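Local coordinates for protein thymidylate kinase (Ehrlichia chaffeensis, PDB 3LD9) that probably phosphorylates dTMP to dTDP at the expense of ATP, a step shared by the de novo and salvage routes to dTTP, at residues D117-Q127 with F175-I186. Residues are numbered along the deposited sequence; the frame is centred on the assembly and turned at random.
Sequences DSTIAYQGYGQ and FYYRVRDGFYDI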
loop_
_atom_site.group_PDB
_atom_site.type_symbol
_atom_site.label_atom_id
_atom_site.label_comp_id
_atom_site.label_asym_id
_atom_site.label_seq_id
_atom_site.Cartn_x
_atom_site.Cartn_y
_atom_site.Cartn_z
ATOM N N ASP A 117 -16.117 7.973 16.057
ATOM C CA ASP A 117 -17.065 8.964 16.575
ATOM C C ASP A 117 -17.162 10.208 15.667
ATOM O O ASP A 117 -18.227 10.805 15.551
ATOM C CB ASP A 117 -16.732 9.346 18.030
ATOM C CG ASP A 117 -16.680 8.141 18.938
ATOM O OD1 ASP A 117 -17.663 7.352 18.942
ATOM O OD2 ASP A 117 -15.650 7.968 19.618
ATOM N N SER A 118 -16.063 10.592 15.019
ATOM C CA SER A 118 -16.153 11.657 14.015
ATOM C C SER A 118 -17.214 11.338 12.956
ATOM O O SER A 118 -17.941 12.214 12.514
ATOM C CB SER A 118 -14.791 11.923 13.354
ATOM O OG SER A 118 -13.978 12.692 14.282
ATOM N N THR A 119 -17.288 10.077 12.560
ATOM C CA THR A 119 -18.203 9.669 11.493
ATOM C C THR A 119 -19.643 9.816 11.897
ATOM O O THR A 119 -20.449 10.292 11.110
ATOM C CB THR A 119 -17.938 8.229 11.028
ATOM O OG1 THR A 119 -16.536 8.060 10.844
ATOM C CG2 THR A 119 -18.637 7.982 9.720
ATOM N N ILE A 120 -19.982 9.445 13.123
ATOM C CA ILE A 120 -21.343 9.688 13.654
ATOM C C ILE A 120 -21.655 11.179 13.743
ATOM O O ILE A 120 -22.731 11.642 13.325
ATOM C CB ILE A 120 -21.516 9.052 15.072
ATOM C CG1 ILE A 120 -21.661 7.527 14.951
ATOM C CG2 ILE A 120 -22.701 9.652 15.786
ATOM C CD1 ILE A 120 -23.084 7.089 14.534
ATOM N N ALA A 121 -20.713 11.948 14.284
ATOM C CA ALA A 121 -20.939 13.378 14.444
ATOM C C ALA A 121 -21.058 14.110 13.104
ATOM O O ALA A 121 -21.957 14.909 12.914
ATOM C CB ALA A 121 -19.831 14.015 15.344
ATOM N N TYR A 122 -20.146 13.841 12.175
ATOM C CA TYR A 122 -20.166 14.548 10.902
ATOM C C TYR A 122 -21.163 13.947 9.913
ATOM O O TYR A 122 -22.023 14.672 9.393
ATOM C CB TYR A 122 -18.774 14.622 10.295
ATOM C CG TYR A 122 -17.938 15.712 10.923
ATOM C CD1 TYR A 122 -17.162 15.477 12.064
ATOM C CD2 TYR A 122 -17.965 16.993 10.404
ATOM C CE1 TYR A 122 -16.400 16.488 12.628
ATOM C CE2 TYR A 122 -17.228 18.011 10.965
ATOM C CZ TYR A 122 -16.446 17.763 12.066
ATOM O OH TYR A 122 -15.751 18.834 12.602
ATOM N N GLN A 123 -21.056 12.645 9.627
ATOM C CA GLN A 123 -21.918 12.042 8.594
ATOM C C GLN A 123 -23.359 11.868 9.090
ATOM O O GLN A 123 -24.315 11.955 8.296
ATOM C CB GLN A 123 -21.376 10.689 8.109
ATOM C CG GLN A 123 -20.248 10.788 7.036
ATOM C CD GLN A 123 -19.132 11.725 7.452
ATOM O OE1 GLN A 123 -18.366 11.389 8.335
ATOM N NE2 GLN A 123 -19.056 12.908 6.842
ATOM N N GLY A 124 -23.507 11.603 10.382
ATOM C CA GLY A 124 -24.817 11.344 10.965
ATOM C C GLY A 124 -25.562 12.608 11.397
ATOM O O GLY A 124 -26.564 12.979 10.822
ATOM N N TYR A 125 -25.050 13.290 12.408
ATOM C CA TYR A 125 -25.710 14.513 12.880
ATOM C C TYR A 125 -25.565 15.634 11.865
ATOM O O TYR A 125 -26.546 16.270 11.500
ATOM C CB TYR A 125 -25.149 14.932 14.230
ATOM C CG TYR A 125 -25.704 14.141 15.392
ATOM C CD1 TYR A 125 -25.325 12.825 15.613
ATOM C CD2 TYR A 125 -26.595 14.723 16.290
ATOM C CE1 TYR A 125 -25.830 12.099 16.709
ATOM C CE2 TYR A 125 -27.105 14.011 17.388
ATOM C CZ TYR A 125 -26.721 12.699 17.580
ATOM O OH TYR A 125 -27.217 12.005 18.652
ATOM N N GLY A 126 -24.344 15.865 11.399
ATOM C CA GLY A 126 -24.083 16.899 10.399
ATOM C C GLY A 126 -24.896 16.731 9.122
ATOM O O GLY A 126 -25.756 17.566 8.801
ATOM N N GLN A 127 -24.649 15.634 8.417
ATOM C CA GLN A 127 -25.255 15.385 7.107
ATOM C C GLN A 127 -26.610 14.664 7.150
ATOM O O GLN A 127 -27.247 14.527 6.134
ATOM C CB GLN A 127 -24.308 14.575 6.228
ATOM C CG GLN A 127 -22.885 15.093 6.170
ATOM C CD GLN A 127 -22.634 15.940 4.967
ATOM O OE1 GLN A 127 -23.462 16.785 4.619
ATOM N NE2 GLN A 127 -21.513 15.685 4.278
ATOM N N PHE A 175 -25.166 23.418 10.947
ATOM C CA PHE A 175 -24.347 22.222 10.734
ATOM C C PHE A 175 -23.314 22.062 11.855
ATOM O O PHE A 175 -23.230 21.005 12.486
ATOM C CB PHE A 175 -23.654 22.288 9.368
ATOM C CG PHE A 175 -22.894 21.038 9.010
ATOM C CD1 PHE A 175 -23.455 20.102 8.158
ATOM C CD2 PHE A 175 -21.609 20.800 9.530
ATOM C CE1 PHE A 175 -22.762 18.950 7.825
ATOM C CE2 PHE A 175 -20.922 19.652 9.212
ATOM C CZ PHE A 175 -21.497 18.721 8.348
ATOM N N TYR A 176 -22.540 23.109 12.122
ATOM C CA TYR A 176 -21.574 23.057 13.225
ATOM C C TYR A 176 -22.235 22.640 14.535
ATOM O O TYR A 176 -21.716 21.799 15.267
ATOM C CB TYR A 176 -20.874 24.402 13.445
ATOM N N TYR A 177 -23.385 23.207 14.830
ATOM C CA TYR A 177 -24.002 22.940 16.115
ATOM C C TYR A 177 -24.578 21.517 16.185
ATOM O O TYR A 177 -24.585 20.915 17.258
ATOM C CB TYR A 177 -25.098 23.947 16.423
ATOM C CG TYR A 177 -24.739 25.434 16.376
ATOM C CD1 TYR A 177 -23.620 25.957 17.042
ATOM C CD2 TYR A 177 -25.598 26.339 15.714
ATOM C CE1 TYR A 177 -23.342 27.338 16.993
ATOM C CE2 TYR A 177 -25.335 27.705 15.661
ATOM C CZ TYR A 177 -24.217 28.212 16.284
ATOM O OH TYR A 177 -24.035 29.596 16.193
ATOM N N ARG A 178 -25.065 20.980 15.063
ATOM C CA ARG A 178 -25.497 19.576 15.035
ATOM C C ARG A 178 -24.339 18.632 15.332
ATOM O O ARG A 178 -24.486 17.691 16.104
ATOM C CB ARG A 178 -26.149 19.200 13.698
ATOM C CG ARG A 178 -27.550 19.778 13.485
ATOM C CD ARG A 178 -28.309 19.058 12.328
ATOM N NE ARG A 178 -27.592 19.097 11.040
ATOM C CZ ARG A 178 -27.608 20.112 10.171
ATOM N NH1 ARG A 178 -28.306 21.215 10.403
ATOM N NH2 ARG A 178 -26.913 20.028 9.047
ATOM N N VAL A 179 -23.186 18.895 14.721
ATOM C CA VAL A 179 -21.983 18.102 14.939
ATOM C C VAL A 179 -21.597 18.093 16.416
ATOM O O VAL A 179 -21.279 17.047 16.988
ATOM C CB VAL A 179 -20.803 18.624 14.073
ATOM C CG1 VAL A 179 -19.519 17.869 14.382
ATOM C CG2 VAL A 179 -21.144 18.528 12.547
ATOM N N ARG A 180 -21.633 19.268 17.028
ATOM C CA ARG A 180 -21.307 19.411 18.436
ATOM C C ARG A 180 -22.282 18.586 19.271
ATOM O O ARG A 180 -21.882 17.855 20.171
ATOM C CB ARG A 180 -21.409 20.882 18.838
ATOM C CG ARG A 180 -20.842 21.230 20.223
ATOM C CD ARG A 180 -20.945 22.749 20.436
ATOM N NE ARG A 180 -21.658 23.132 21.656
ATOM C CZ ARG A 180 -22.981 23.219 21.768
ATOM N NH1 ARG A 180 -23.783 22.934 20.748
ATOM N NH2 ARG A 180 -23.508 23.581 22.924
ATOM N N ASP A 181 -23.565 18.696 18.960
ATOM C CA ASP A 181 -24.563 17.865 19.629
ATOM C C ASP A 181 -24.251 16.382 19.489
ATOM O O ASP A 181 -24.381 15.634 20.439
ATOM C CB ASP A 181 -25.957 18.123 19.062
ATOM C CG ASP A 181 -26.567 19.426 19.556
ATOM O OD1 ASP A 181 -26.145 19.973 20.613
ATOM O OD2 ASP A 181 -27.474 19.898 18.844
ATOM N N GLY A 182 -23.842 15.965 18.303
ATOM C CA GLY A 182 -23.445 14.567 18.064
ATOM C C GLY A 182 -22.333 14.064 18.986
ATOM O O GLY A 182 -22.444 13.010 19.601
ATOM N N PHE A 183 -21.282 14.843 19.127
ATOM C CA PHE A 183 -20.238 14.490 20.081
ATOM C C PHE A 183 -20.738 14.368 21.527
ATOM O O PHE A 183 -20.301 13.476 22.251
ATOM C CB PHE A 183 -19.064 15.468 19.992
ATOM C CG PHE A 183 -18.219 15.277 18.752
ATOM C CD1 PHE A 183 -17.631 14.052 18.482
ATOM C CD2 PHE A 183 -17.997 16.324 17.877
ATOM C CE1 PHE A 183 -16.861 13.875 17.365
ATOM C CE2 PHE A 183 -17.231 16.150 16.754
ATOM C CZ PHE A 183 -16.644 14.917 16.498
ATOM N N TYR A 184 -21.660 15.224 21.941
ATOM C CA TYR A 184 -22.175 15.152 23.312
ATOM C C TYR A 184 -23.031 13.908 23.527
ATOM O O TYR A 184 -22.892 13.226 24.548
ATOM C CB TYR A 184 -22.985 16.395 23.677
ATOM C CG TYR A 184 -22.176 17.658 23.911
ATOM C CD1 TYR A 184 -20.827 17.615 24.300
ATOM C CD2 TYR A 184 -22.781 18.905 23.788
ATOM C CE1 TYR A 184 -20.105 18.796 24.527
ATOM C CE2 TYR A 184 -22.072 20.074 24.014
ATOM C CZ TYR A 184 -20.749 20.020 24.376
ATOM O OH TYR A 184 -20.072 21.196 24.578
ATOM N N ASP A 185 -23.906 13.610 22.570
ATOM C CA ASP A 185 -24.713 12.390 22.641
ATOM C C ASP A 185 -23.860 11.129 22.656
ATOM O O ASP A 185 -24.183 10.188 23.368
ATOM C CB ASP A 185 -25.711 12.311 21.482
ATOM C CG ASP A 185 -26.813 13.322 21.605
ATOM O OD1 ASP A 185 -26.971 13.908 22.701
ATOM O OD2 ASP A 185 -27.518 13.540 20.609
ATOM N N ILE A 186 -22.788 11.098 21.877
ATOM C CA ILE A 186 -21.878 9.936 21.894
ATOM C C ILE A 186 -21.262 9.777 23.301
ATOM O O ILE A 186 -21.166 8.655 23.830
ATOM C CB ILE A 186 -20.761 10.057 20.831
ATOM C CG1 ILE A 186 -21.346 10.005 19.423
ATOM C CG2 ILE A 186 -19.684 8.923 20.995
ATOM C CD1 ILE A 186 -20.361 10.376 18.369
#
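Gly126 O receives two nitrogens of one guanidinium. Arg178 NH2 meets Gly126 O at 2.7 Å, nearly straight and in the carbonyl plane. Arg178 NE makes a longer bond to the same oxygen and also reaches Tyr125 O at 3.0 Å. The Arg178 chain bends at chi3 (-57°), which turns the edge of the guanidinium onto these two carbonyls in the C-terminal part of helix 116-126, where its charge would probably be favourable to the helix dipole. Next to this grip, rings and small residues let two helices, 136° apart in direction, approach to 8.0 Å between axes. Gly182 CA lies over the centre of the Tyr125 ring, 3.4 Å from its centroid, and the same tyrosine's OH donates to the anti lone pair of Asp185 OD2. In the reverse sense, Ala121 CB lies over the centre of the Phe183 ring, the knob set among Asp117, Ser118, Ala121 and Tyr122. Val179 CG1 covers one face of Tyr122, whose hydroxyl bonds Asp30 N in the predicted ATP-binding loop. Further along, Ile186 CD1 packs on Ile120 CG2 at 3.6 Å. Helices 81-105 and 131-141 pack against helix 116-126, and Phe183 also touches Ile151 of strand 148-153, joining helix 173-189 to the central parallel sheet of this P-loop kinase.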